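Protein (triosephosphate isomerase) (PDB 1B9B) catalyses the interconversion of dihydroxyacetone phosphate and glyceraldehyde 3-phosphate, the isomerase step of glycolysis and gluconeogenesis. Local coordinates at residues B[155-169]-B[199-213]. Residues are numbered along the deposited sequence; the frame is centred on the assembly and turned at random.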
ATOM      1  N   LEU B 155     -17.994 -10.575 -17.954  1.00 39.36           N
ATOM      2  CA  LEU B 155     -19.140 -10.193 -18.768  1.00 42.08           C
ATOM      3  C   LEU B 155     -19.169 -11.071 -20.006  1.00 46.10           C
ATOM      4  O   LEU B 155     -18.166 -11.688 -20.363  1.00 45.68           O
ATOM      5  CB  LEU B 155     -19.035  -8.736 -19.204  1.00 42.90           C
ATOM      6  CG  LEU B 155     -18.890  -7.693 -18.112  1.00 43.14           C
ATOM      7  CD1 LEU B 155     -18.952  -6.314 -18.733  1.00 43.83           C
ATOM      8  CD2 LEU B 155     -20.003  -7.865 -17.099  1.00 46.08           C
ATOM      9  N   ASP B 156     -20.316 -11.119 -20.667  1.00 50.01           N
ATOM     10  CA  ASP B 156     -20.443 -11.922 -21.870  1.00 55.30           C
ATOM     11  C   ASP B 156     -20.905 -11.048 -23.025  1.00 56.35           C
ATOM     12  O   ASP B 156     -21.288  -9.898 -22.823  1.00 57.59           O
ATOM     13  CB  ASP B 156     -21.444 -13.052 -21.654  1.00 58.73           C
ATOM     14  CG  ASP B 156     -22.844 -12.541 -21.432  1.00 64.35           C
ATOM     15  OD1 ASP B 156     -23.339 -11.781 -22.290  1.00 66.38           O
ATOM     16  OD2 ASP B 156     -23.450 -12.897 -20.401  1.00 72.77           O
ATOM     17  N   LYS B 157     -20.872 -11.620 -24.227  1.00 57.67           N
ATOM     18  CA  LYS B 157     -21.264 -10.947 -25.458  1.00 57.62           C
ATOM     19  C   LYS B 157     -22.419  -9.965 -25.258  1.00 59.61           C
ATOM     20  O   LYS B 157     -22.315  -8.800 -25.635  1.00 62.67           O
ATOM     21  CB  LYS B 157     -21.644 -11.991 -26.513  1.00 59.65           C
ATOM     22  CG  LYS B 157     -21.573 -11.498 -27.945  1.00 64.82           C
ATOM     23  CD  LYS B 157     -22.368 -12.389 -28.895  1.00 68.06           C
ATOM     24  CE  LYS B 157     -22.144 -11.982 -30.351  1.00 71.16           C
ATOM     25  NZ  LYS B 157     -22.267 -10.508 -30.559  1.00 70.95           N
ATOM     26  N   GLU B 158     -23.514 -10.428 -24.661  1.00 59.49           N
ATOM     27  CA  GLU B 158     -24.683  -9.576 -24.425  1.00 62.92           C
ATOM     28  C   GLU B 158     -24.404  -8.364 -23.539  1.00 60.09           C
ATOM     29  O   GLU B 158     -24.635  -7.226 -23.936  1.00 62.98           O
ATOM     30  CB  GLU B 158     -25.817 -10.393 -23.794  1.00 71.44           C
ATOM     31  CG  GLU B 158     -26.931 -10.811 -24.746  1.00 82.69           C
ATOM     32  CD  GLU B 158     -26.411 -11.433 -26.025  1.00 90.26           C
ATOM     33  OE1 GLU B 158     -26.066 -10.673 -26.957  1.00 93.29           O
ATOM     34  OE2 GLU B 158     -26.342 -12.680 -26.093  1.00 96.15           O
ATOM     35  N   GLU B 159     -23.921  -8.618 -22.330  1.00 57.67           N
ATOM     36  CA  GLU B 159     -23.624  -7.556 -21.379  1.00 53.83           C
ATOM     37  C   GLU B 159     -22.539  -6.623 -21.896  1.00 50.18           C
ATOM     38  O   GLU B 159     -22.594  -5.411 -21.682  1.00 46.43           O
ATOM     39  CB  GLU B 159     -23.195  -8.177 -20.048  1.00 55.58           C
ATOM     40  CG  GLU B 159     -24.302  -8.970 -19.380  1.00 58.20           C
ATOM     41  CD  GLU B 159     -23.792  -9.914 -18.320  1.00 62.86           C
ATOM     42  OE1 GLU B 159     -22.563 -10.126 -18.236  1.00 65.25           O
ATOM     43  OE2 GLU B 159     -24.632 -10.457 -17.574  1.00 70.36           O
ATOM     44  N   ALA B 160     -21.560  -7.206 -22.582  1.00 47.71           N
ATOM     45  CA  ALA B 160     -20.439  -6.463 -23.136  1.00 44.09           C
ATOM     46  C   ALA B 160     -20.878  -5.358 -24.086  1.00 44.89           C
ATOM     47  O   ALA B 160     -20.300  -4.270 -24.090  1.00 45.80           O
ATOM     48  CB  ALA B 160     -19.508  -7.411 -23.845  1.00 40.77           C
ATOM     49  N   LYS B 161     -21.897  -5.632 -24.891  1.00 43.81           N
ATOM     50  CA  LYS B 161     -22.390  -4.648 -25.844  1.00 46.13           C
ATOM     51  C   LYS B 161     -22.936  -3.397 -25.159  1.00 45.24           C
ATOM     52  O   LYS B 161     -22.810  -2.282 -25.678  1.00 46.74           O
ATOM     53  CB  LYS B 161     -23.472  -5.270 -26.733  1.00 48.29           C
ATOM     54  CG  LYS B 161     -22.971  -6.444 -27.560  1.00 61.06           C
ATOM     55  CD  LYS B 161     -23.648  -6.523 -28.925  1.00 69.80           C
ATOM     56  CE  LYS B 161     -25.124  -6.879 -28.831  1.00 74.08           C
ATOM     57  NZ  LYS B 161     -25.338  -8.282 -28.387  1.00 81.00           N
ATOM     58  N   ARG B 162     -23.528  -3.585 -23.987  1.00 42.30           N
ATOM     59  CA  ARG B 162     -24.109  -2.482 -23.236  1.00 41.08           C
ATOM     60  C   ARG B 162     -23.075  -1.560 -22.600  1.00 38.57           C
ATOM     61  O   ARG B 162     -23.373  -0.415 -22.278  1.00 40.58           O
ATOM     62  CB  ARG B 162     -25.042  -3.027 -22.165  1.00 42.91           C
ATOM     63  CG  ARG B 162     -26.249  -3.759 -22.715  1.00 53.16           C
ATOM     64  CD  ARG B 162     -26.910  -4.566 -21.619  1.00 65.97           C
ATOM     65  NE  ARG B 162     -27.137  -3.744 -20.433  1.00 78.79           N
ATOM     66  CZ  ARG B 162     -27.407  -4.225 -19.222  1.00 80.73           C
ATOM     67  NH1 ARG B 162     -27.485  -5.537 -19.029  1.00 83.60           N
ATOM     68  NH2 ARG B 162     -27.592  -3.393 -18.204  1.00 80.60           N
ATOM     69  N   VAL B 163     -21.858  -2.046 -22.417  1.00 34.85           N
ATOM     70  CA  VAL B 163     -20.827  -1.215 -21.819  1.00 33.53           C
ATOM     71  C   VAL B 163     -20.416  -0.082 -22.767  1.00 34.93           C
ATOM     72  O   VAL B 163     -20.562  -0.192 -23.990  1.00 39.97           O
ATOM     73  CB  VAL B 163     -19.592  -2.070 -21.451  1.00 30.82           C
ATOM     74  CG1 VAL B 163     -18.521  -1.219 -20.799  1.00 23.51           C
ATOM     75  CG2 VAL B 163     -20.016  -3.176 -20.510  1.00 30.55           C
ATOM     76  N   VAL B 164     -19.940   1.018 -22.193  1.00 29.43           N
ATOM     77  CA  VAL B 164     -19.477   2.156 -22.972  1.00 28.66           C
ATOM     78  C   VAL B 164     -18.113   2.455 -22.401  1.00 30.77           C
ATOM     79  O   VAL B 164     -17.968   2.613 -21.196  1.00 32.63           O
ATOM     80  CB  VAL B 164     -20.386   3.416 -22.807  1.00 29.03           C
ATOM     81  CG1 VAL B 164     -19.679   4.647 -23.338  1.00 24.29           C
ATOM     82  CG2 VAL B 164     -21.697   3.236 -23.564  1.00 27.92           C
ATOM     83  N   ILE B 165     -17.107   2.504 -23.262  1.00 33.04           N
ATOM     84  CA  ILE B 165     -15.750   2.788 -22.816  1.00 34.12           C
ATOM     85  C   ILE B 165     -15.430   4.242 -23.095  1.00 36.42           C
ATOM     86  O   ILE B 165     -16.017   4.855 -23.979  1.00 38.73           O
ATOM     87  CB  ILE B 165     -14.724   1.920 -23.560  1.00 31.21           C
ATOM     88  CG1 ILE B 165     -15.069   0.448 -23.356  1.00 29.87           C
ATOM     89  CG2 ILE B 165     -13.313   2.241 -23.070  1.00 28.81           C
ATOM     90  CD1 ILE B 165     -14.205  -0.498 -24.134  1.00 34.88           C
ATOM     91  N   ALA B 166     -14.497   4.789 -22.334  1.00 35.00           N
ATOM     92  CA  ALA B 166     -14.105   6.166 -22.505  1.00 34.81           C
ATOM     93  C   ALA B 166     -12.616   6.231 -22.299  1.00 40.00           C
ATOM     94  O   ALA B 166     -12.134   6.020 -21.186  1.00 42.13           O
ATOM     95  CB  ALA B 166     -14.804   7.033 -21.491  1.00 32.70           C
ATOM     96  N   TYR B 167     -11.888   6.500 -23.380  1.00 42.58           N
ATOM     97  CA  TYR B 167     -10.438   6.604 -23.313  1.00 41.97           C
ATOM     98  C   TYR B 167     -10.098   8.002 -22.843  1.00 42.76           C
ATOM     99  O   TYR B 167     -10.376   8.977 -23.525  1.00 49.45           O
ATOM    100  CB  TYR B 167      -9.805   6.349 -24.685  1.00 39.78           C
ATOM    101  CG  TYR B 167      -8.314   6.594 -24.687  1.00 39.69           C
ATOM    102  CD1 TYR B 167      -7.505   6.089 -23.666  1.00 35.68           C
ATOM    103  CD2 TYR B 167      -7.712   7.361 -25.685  1.00 39.07           C
ATOM    104  CE1 TYR B 167      -6.133   6.348 -23.637  1.00 37.05           C
ATOM    105  CE2 TYR B 167      -6.338   7.623 -25.665  1.00 36.84           C
ATOM    106  CZ  TYR B 167      -5.559   7.116 -24.638  1.00 36.45           C
ATOM    107  OH  TYR B 167      -4.214   7.381 -24.605  1.00 35.43           O
ATOM    108  N   GLU B 168      -9.493   8.100 -21.673  1.00 41.01           N
ATOM    109  CA  GLU B 168      -9.154   9.391 -21.125  1.00 42.01           C
ATOM    110  C   GLU B 168      -7.691   9.440 -20.729  1.00 43.54           C
ATOM    111  O   GLU B 168      -7.345   9.186 -19.577  1.00 48.25           O
ATOM    112  CB  GLU B 168     -10.037   9.663 -19.909  1.00 45.98           C
ATOM    113  CG  GLU B 168     -10.146  11.129 -19.523  1.00 60.31           C
ATOM    114  CD  GLU B 168     -11.111  11.364 -18.373  1.00 68.16           C
ATOM    115  OE1 GLU B 168     -10.778  10.972 -17.230  1.00 74.13           O
ATOM    116  OE2 GLU B 168     -12.203  11.931 -18.615  1.00 71.62           O
ATOM    117  N   PRO B 169      -6.806   9.765 -21.680  1.00 45.18           N
ATOM    118  CA  PRO B 169      -5.373   9.837 -21.368  1.00 47.25           C
ATOM    119  C   PRO B 169      -5.160  10.759 -20.177  1.00 48.65           C
ATOM    120  O   PRO B 169      -5.489  11.934 -20.242  1.00 52.34           O
ATOM    121  CB  PRO B 169      -4.766  10.389 -22.656  1.00 45.80           C
ATOM    122  CG  PRO B 169      -5.900  11.187 -23.258  1.00 47.94           C
ATOM    123  CD  PRO B 169      -7.082  10.284 -23.029  1.00 48.03           C
ATOM    124  N   TYR B 199     -14.275 -10.696 -27.660  1.00 42.97           N
ATOM    125  CA  TYR B 199     -15.600 -11.203 -27.981  1.00 45.88           C
ATOM    126  C   TYR B 199     -15.706 -11.498 -29.470  1.00 47.52           C
ATOM    127  O   TYR B 199     -15.350 -12.584 -29.906  1.00 49.76           O
ATOM    128  CB  TYR B 199     -16.683 -10.212 -27.530  1.00 45.28           C
ATOM    129  CG  TYR B 199     -16.681  -9.973 -26.032  1.00 46.66           C
ATOM    130  CD1 TYR B 199     -15.856  -9.002 -25.461  1.00 47.07           C
ATOM    131  CD2 TYR B 199     -17.462 -10.755 -25.178  1.00 46.42           C
ATOM    132  CE1 TYR B 199     -15.807  -8.816 -24.082  1.00 45.94           C
ATOM    133  CE2 TYR B 199     -17.417 -10.579 -23.789  1.00 44.05           C
ATOM    134  CZ  TYR B 199     -16.587  -9.608 -23.253  1.00 45.87           C
ATOM    135  OH  TYR B 199     -16.528  -9.431 -21.889  1.00 48.20           O
ATOM    136  N   ASP B 200     -16.188 -10.546 -30.258  1.00 50.73           N
ATOM    137  CA  ASP B 200     -16.298 -10.770 -31.691  1.00 53.73           C
ATOM    138  C   ASP B 200     -16.476  -9.464 -32.452  1.00 58.11           C
ATOM    139  O   ASP B 200     -16.569  -8.400 -31.852  1.00 62.02           O
ATOM    140  CB  ASP B 200     -17.443 -11.740 -31.988  1.00 48.91           C
ATOM    141  CG  ASP B 200     -18.797 -11.154 -31.700  1.00 55.03           C
ATOM    142  OD1 ASP B 200     -18.886 -10.203 -30.904  1.00 59.69           O
ATOM    143  OD2 ASP B 200     -19.787 -11.657 -32.262  1.00 60.69           O
ATOM    144  N   GLU B 201     -16.496  -9.545 -33.777  1.00 63.55           N
ATOM    145  CA  GLU B 201     -16.650  -8.360 -34.605  1.00 63.21           C
ATOM    146  C   GLU B 201     -17.919  -7.618 -34.241  1.00 60.60           C
ATOM    147  O   GLU B 201     -17.888  -6.423 -33.955  1.00 58.88           O
ATOM    148  CB  GLU B 201     -16.693  -8.747 -36.085  1.00 72.33           C
ATOM    149  CG  GLU B 201     -15.337  -9.083 -36.696  1.00 84.51           C
ATOM    150  CD  GLU B 201     -14.365  -7.904 -36.665  1.00 92.90           C
ATOM    151  OE1 GLU B 201     -14.761  -6.777 -37.050  1.00 98.12           O
ATOM    152  OE2 GLU B 201     -13.197  -8.107 -36.264  1.00 97.31           O
ATOM    153  N   GLU B 202     -19.036  -8.335 -34.252  1.00 58.95           N
ATOM    154  CA  GLU B 202     -20.317  -7.735 -33.926  1.00 58.54           C
ATOM    155  C   GLU B 202     -20.249  -6.919 -32.649  1.00 56.67           C
ATOM    156  O   GLU B 202     -20.638  -5.757 -32.625  1.00 58.56           O
ATOM    157  CB  GLU B 202     -21.389  -8.810 -33.776  1.00 65.13           C
ATOM    158  CG  GLU B 202     -22.655  -8.303 -33.095  1.00 77.14           C
ATOM    159  CD  GLU B 202     -23.752  -9.346 -33.025  1.00 84.73           C
ATOM    160  OE1 GLU B 202     -23.594 -10.427 -33.633  1.00 88.79           O
ATOM    161  OE2 GLU B 202     -24.781  -9.078 -32.367  1.00 90.08           O
ATOM    162  N   THR B 203     -19.753  -7.533 -31.584  1.00 55.34           N
ATOM    163  CA  THR B 203     -19.654  -6.855 -30.303  1.00 52.29           C
ATOM    164  C   THR B 203     -18.777  -5.611 -30.342  1.00 48.60           C
ATOM    165  O   THR B 203     -19.215  -4.526 -29.964  1.00 48.42           O
ATOM    166  CB  THR B 203     -19.133  -7.815 -29.223  1.00 52.26           C
ATOM    167  OG1 THR B 203     -20.081  -8.874 -29.044  1.00 56.25           O
ATOM    168  CG2 THR B 203     -18.953  -7.091 -27.906  1.00 53.11           C
ATOM    169  N   ALA B 204     -17.545  -5.761 -30.808  1.00 45.72           N
ATOM    170  CA  ALA B 204     -16.619  -4.634 -30.865  1.00 46.05           C
ATOM    171  C   ALA B 204     -17.196  -3.451 -31.639  1.00 45.70           C
ATOM    172  O   ALA B 204     -16.785  -2.307 -31.448  1.00 47.36           O
ATOM    173  CB  ALA B 204     -15.285  -5.077 -31.481  1.00 37.09           C
ATOM    174  N   GLY B 205     -18.161  -3.722 -32.504  1.00 44.08           N
ATOM    175  CA  GLY B 205     -18.739  -2.648 -33.281  1.00 46.81           C
ATOM    176  C   GLY B 205     -19.908  -1.989 -32.589  1.00 49.58           C
ATOM    177  O   GLY B 205     -20.322  -0.893 -32.965  1.00 56.19           O
ATOM    178  N   SER B 206     -20.441  -2.650 -31.571  1.00 47.67           N
ATOM    179  CA  SER B 206     -21.585  -2.119 -30.844  1.00 48.00           C
ATOM    180  C   SER B 206     -21.174  -1.222 -29.688  1.00 44.21           C
ATOM    181  O   SER B 206     -21.883  -0.289 -29.321  1.00 46.42           O
ATOM    182  CB  SER B 206     -22.441  -3.271 -30.313  1.00 52.63           C
ATOM    183  OG  SER B 206     -22.875  -4.113 -31.370  1.00 57.59           O
ATOM    184  N   ILE B 207     -20.013  -1.511 -29.126  1.00 41.35           N
ATOM    185  CA  ILE B 207     -19.492  -0.772 -27.988  1.00 39.49           C
ATOM    186  C   ILE B 207     -18.986   0.623 -28.341  1.00 37.86           C
ATOM    187  O   ILE B 207     -18.040   0.766 -29.111  1.00 40.51           O
ATOM    188  CB  ILE B 207     -18.367  -1.602 -27.316  1.00 36.52           C
ATOM    189  CG1 ILE B 207     -18.973  -2.884 -26.743  1.00 33.67           C
ATOM    190  CG2 ILE B 207     -17.653  -0.791 -26.241  1.00 37.93           C
ATOM    191  CD1 ILE B 207     -17.964  -3.923 -26.402  1.00 36.14           C
ATOM    192  N   ARG B 208     -19.616   1.650 -27.780  1.00 34.75           N
ATOM    193  CA  ARG B 208     -19.179   3.015 -28.043  1.00 36.13           C
ATOM    194  C   ARG B 208     -17.925   3.341 -27.245  1.00 36.95           C
ATOM    195  O   ARG B 208     -17.856   3.061 -26.052  1.00 41.15           O
ATOM    196  CB  ARG B 208     -20.270   4.033 -27.689  1.00 30.67           C
ATOM    197  CG  ARG B 208     -21.423   4.059 -28.658  1.00 34.06           C
ATOM    198  CD  ARG B 208     -22.288   2.825 -28.518  1.00 42.50           C
ATOM    199  NE  ARG B 208     -23.026   2.840 -27.260  1.00 51.65           N
ATOM    200  CZ  ARG B 208     -24.080   3.612 -27.017  1.00 54.72           C
ATOM    201  NH1 ARG B 208     -24.549   4.423 -27.953  1.00 57.75           N
ATOM    202  NH2 ARG B 208     -24.679   3.560 -25.836  1.00 60.18           N
ATOM    203  N   ILE B 209     -16.934   3.922 -27.915  1.00 40.20           N
ATOM    204  CA  ILE B 209     -15.680   4.326 -27.276  1.00 40.80           C
ATOM    205  C   ILE B 209     -15.555   5.846 -27.416  1.00 43.30           C
ATOM    206  O   ILE B 209     -15.316   6.364 -28.508  1.00 48.19           O
ATOM    207  CB  ILE B 209     -14.454   3.654 -27.942  1.00 36.28           C
ATOM    208  CG1 ILE B 209     -14.686   2.144 -28.067  1.00 36.69           C
ATOM    209  CG2 ILE B 209     -13.210   3.914 -27.112  1.00 34.55           C
ATOM    210  CD1 ILE B 209     -13.512   1.379 -28.648  1.00 37.00           C
ATOM    211  N   LEU B 210     -15.735   6.558 -26.311  1.00 41.79           N
ATOM    212  CA  LEU B 210     -15.661   8.012 -26.321  1.00 38.23           C
ATOM    213  C   LEU B 210     -14.266   8.474 -25.956  1.00 37.43           C
ATOM    214  O   LEU B 210     -13.504   7.734 -25.339  1.00 35.07           O
ATOM    215  CB  LEU B 210     -16.643   8.593 -25.311  1.00 33.52           C
ATOM    216  CG  LEU B 210     -17.891   7.774 -25.018  1.00 34.86           C
ATOM    217  CD1 LEU B 210     -18.694   8.452 -23.927  1.00 36.78           C
ATOM    218  CD2 LEU B 210     -18.711   7.616 -26.283  1.00 40.34           C
ATOM    219  N   TYR B 211     -13.934   9.704 -26.333  1.00 39.26           N
ATOM    220  CA  TYR B 211     -12.626  10.261 -26.004  1.00 42.14           C
ATOM    221  C   TYR B 211     -12.810  11.168 -24.788  1.00 42.47           C
ATOM    222  O   TYR B 211     -13.934  11.592 -24.504  1.00 43.59           O
ATOM    223  CB  TYR B 211     -12.070  11.070 -27.174  1.00 40.24           C
ATOM    224  CG  TYR B 211     -10.833  11.840 -26.802  1.00 38.06           C
ATOM    225  CD1 TYR B 211      -9.604  11.209 -26.690  1.00 37.55           C
ATOM    226  CD2 TYR B 211     -10.902  13.199 -26.513  1.00 41.68           C
ATOM    227  CE1 TYR B 211      -8.470  11.909 -26.302  1.00 42.31           C
ATOM    228  CE2 TYR B 211      -9.775  13.910 -26.124  1.00 43.58           C
ATOM    229  CZ  TYR B 211      -8.563  13.258 -26.019  1.00 43.67           C
ATOM    230  OH  TYR B 211      -7.445  13.963 -25.632  1.00 48.23           O
ATOM    231  N   GLY B 212     -11.730  11.484 -24.078  1.00 39.02           N
ATOM    232  CA  GLY B 212     -11.895  12.322 -22.913  1.00 48.77           C
ATOM    233  C   GLY B 212     -10.797  13.278 -22.501  1.00 57.63           C
ATOM    234  O   GLY B 212     -10.879  13.829 -21.408  1.00 63.86           O
ATOM    235  N   GLY B 213      -9.782  13.486 -23.336  1.00 62.37           N
ATOM    236  CA  GLY B 213      -8.709  14.413 -22.981  1.00 65.70           C
ATOM    237  C   GLY B 213      -9.222  15.767 -22.501  1.00 65.55           C
ATOM    238  O   GLY B 213      -9.800  15.859 -21.424  1.00 70.64           O
TER
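Backbone hydrogen bonds join Ile165 and Tyr167 to Arg208 and Leu210, making strands 164-167 and 208-211 parallel neighbours in the TIM barrel; the axes of these short strand segments differ by 26°. Ile165 N donates to Arg208 O (2.9 Å), Leu210 N to Ile165 O and Tyr167 N to Leu210 O (2.8 Å), the register expected of a parallel ladder. The apolar contacts run diagonally to the pairing: Val164 CG1 meets Leu210 CD1 on one face, while Ile165, on the other, meets Ile207 CG2 through CD1 and packs on Phe152 of helix 140-152 and Leu195 of helix 181-198.

The short helices leading into these strands run nearly parallel and are joined largely through Lys157. Its chain, extended until a final bend at chi4 (-47°), brings NZ to both Asp200 and Glu202. NZ forms salt bridges with Asp200 OD2 (3.2 Å) and Glu202 OE1 (3.3 Å), and donates to Thr203 OG1. That hydroxyl in turn donates to Asp200 OD1 (2.6 Å), which also accepts from Thr203 N as the N-cap of helix 201-206, so Asp200 is held by its own helix start while it faces Lys157.

Nearby, a CH-pi contact sets Ala160 CB over one face of the Tyr199 ring, 3.8 Å from its centroid and 16° off the normal.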